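Local coordinates for protein putative O-acetylhomoserine (Thiol)-lyase (Campylobacter jejuni, PDB 4OC9) that probably uses pyridoxal 5'-phosphate to make homocysteine from O-acetylhomoserine and sulfide, as O-acetylhomoserine sulfhydrylases of the trans-sulfuration family do, at residues 71-76 / 198-203. Sequence-based numbering, arbitrary orientation.
Sequences NVEGGA and DVIVHS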
loop_
_atom_site.group_PDB
_atom_site.type_symbol
_atom_site.label_atom_id
_atom_site.label_comp_id
_atom_site.label_asym_id
_atom_site.label_seq_id
_atom_site.Cartn_x
_atom_site.Cartn_y
_atom_site.Cartn_z
ATOM N N ASN D 71 14.688 15.645 -13.711
ATOM C CA ASN D 71 14.877 17.036 -13.323
ATOM C C ASN D 71 16.009 17.210 -12.337
ATOM O O ASN D 71 16.825 18.100 -12.515
ATOM C CB ASN D 71 13.585 17.638 -12.750
ATOM C CG ASN D 71 12.497 17.727 -13.786
ATOM O OD1 ASN D 71 12.722 17.432 -14.941
ATOM N ND2 ASN D 71 11.300 18.093 -13.370
ATOM N N VAL D 72 16.084 16.357 -11.321
ATOM C CA VAL D 72 17.180 16.497 -10.348
ATOM C C VAL D 72 18.529 16.191 -10.987
ATOM O O VAL D 72 19.513 16.752 -10.582
ATOM C CB VAL D 72 16.994 15.719 -9.017
ATOM C CG1 VAL D 72 15.732 16.205 -8.343
ATOM C CG2 VAL D 72 16.917 14.223 -9.231
ATOM N N GLU D 73 18.578 15.286 -11.960
ATOM C CA GLU D 73 19.847 14.957 -12.642
ATOM C C GLU D 73 20.218 15.978 -13.720
ATOM O O GLU D 73 21.362 16.010 -14.159
ATOM C CB GLU D 73 19.814 13.567 -13.278
ATOM C CG GLU D 73 19.958 12.364 -12.356
ATOM C CD GLU D 73 21.370 12.158 -11.809
ATOM O OE1 GLU D 73 21.616 11.080 -11.208
ATOM O OE2 GLU D 73 22.247 13.033 -11.981
ATOM N N GLY D 74 19.279 16.832 -14.116
ATOM C CA GLY D 74 19.534 17.818 -15.159
ATOM C C GLY D 74 19.383 17.151 -16.538
ATOM O O GLY D 74 19.928 17.610 -17.531
ATOM N N GLY D 75 18.651 16.035 -16.589
ATOM C CA GLY D 75 18.438 15.295 -17.830
ATOM C C GLY D 75 17.111 15.662 -18.467
ATOM O O GLY D 75 16.443 16.563 -18.015
ATOM N N ALA D 76 16.722 14.932 -19.502
ATOM C CA ALA D 76 15.462 15.209 -20.222
ATOM C C ALA D 76 14.256 14.363 -19.872
ATOM O O ALA D 76 13.149 14.894 -19.705
ATOM C CB ALA D 76 15.698 15.073 -21.735
ATOM N N ASP D 198 25.660 10.234 -21.376
ATOM C CA ASP D 198 24.473 10.138 -22.193
ATOM C C ASP D 198 23.278 9.572 -21.451
ATOM O O ASP D 198 22.162 10.120 -21.510
ATOM C CB ASP D 198 24.805 9.231 -23.393
ATOM C CG ASP D 198 25.919 9.817 -24.286
ATOM O OD1 ASP D 198 25.823 11.021 -24.656
ATOM O OD2 ASP D 198 26.837 9.048 -24.690
ATOM N N VAL D 199 23.511 8.460 -20.766
ATOM C CA VAL D 199 22.486 7.768 -20.019
ATOM C C VAL D 199 22.904 7.432 -18.596
ATOM O O VAL D 199 23.971 6.925 -18.353
ATOM C CB VAL D 199 22.099 6.438 -20.717
ATOM C CG1 VAL D 199 21.105 5.627 -19.890
ATOM C CG2 VAL D 199 21.515 6.720 -22.086
ATOM N N ILE D 200 22.019 7.732 -17.655
ATOM C CA ILE D 200 22.247 7.446 -16.245
ATOM C C ILE D 200 21.286 6.380 -15.727
ATOM O O ILE D 200 20.082 6.422 -16.024
ATOM C CB ILE D 200 22.047 8.687 -15.375
ATOM C CG1 ILE D 200 23.217 9.643 -15.548
ATOM C CG2 ILE D 200 21.982 8.293 -13.915
ATOM C CD1 ILE D 200 23.050 10.950 -14.821
ATOM N N VAL D 201 21.822 5.389 -15.029
ATOM C CA VAL D 201 20.965 4.365 -14.431
ATOM C C VAL D 201 21.083 4.460 -12.916
ATOM O O VAL D 201 22.119 4.866 -12.374
ATOM C CB VAL D 201 21.223 2.930 -14.874
ATOM C CG1 VAL D 201 20.798 2.739 -16.303
ATOM C CG2 VAL D 201 22.678 2.531 -14.641
ATOM N N HIS D 202 19.990 4.166 -12.242
ATOM C CA HIS D 202 19.966 4.194 -10.788
ATOM C C HIS D 202 19.223 3.038 -10.214
ATOM O O HIS D 202 18.233 2.558 -10.783
ATOM C CB HIS D 202 19.171 5.365 -10.214
ATOM C CG HIS D 202 19.852 6.693 -10.275
ATOM N ND1 HIS D 202 20.757 7.093 -9.317
ATOM C CD2 HIS D 202 19.655 7.763 -11.081
ATOM C CE1 HIS D 202 21.164 8.315 -9.593
ATOM N NE2 HIS D 202 20.519 8.741 -10.667
ATOM N N SER D 203 19.748 2.547 -9.111
ATOM C CA SER D 203 19.053 1.508 -8.400
ATOM C C SER D 203 18.359 2.375 -7.371
ATOM O O SER D 203 18.985 2.834 -6.433
ATOM C CB SER D 203 19.922 0.496 -7.682
ATOM O OG SER D 203 19.040 -0.259 -6.842
#
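Glu73, on the last turn of helix 60-73, and His202, on strand 199-203, reach toward each other from opposite directions and join through a buried His-carboxylate hydrogen bond. His202 NE2 donates to Glu73 OE1 over 2.6 Å, with an N-H...O angle of 146°, so the bond is short but noticeably bent. The acceptor lies almost in the plane of the imidazole, meeting the ring at its edge, and the carboxylate plane is turned 31° from the ring plane. OE1 accepts through its anti lone pair, the one facing away from OE2. It also takes a bond from Asn182 ND2, and two donors therefore fix the position of this oxygen. A bend at chi2 (-73°) in the Glu73 chain helps bring the carboxylate to the ring edge.

Ile200, two residues before His202 on the same side of the strand, lines the carboxylate with both of its methyl groups. Its CD1 packs against the other oxygen, 3.6 Å from Glu73 OE2 and 3.7 Å from Glu73 CD, while its second branch, CG2, approaches the hydrogen-bonded oxygen, 3.9 Å from Glu73 OE1. In the large PLP-binding domain of this fold type I enzyme, the contact joins the end of helix 60-73 to an interior strand of the seven-stranded sheet, between strands 217-221 and 177-181. A Schellman motif with Gly74 as C-prime residue ends the helix just after Glu73, and the chain continues into strand 77-81, outermost in the sheet within this chain. Ile220, on the neighbouring strand 217-221, touches both Glu73 and His202. His202 directly precedes Ser203, whose OG hydrogen-bonds OP4 of the pyridoxyl-lysine at position 206.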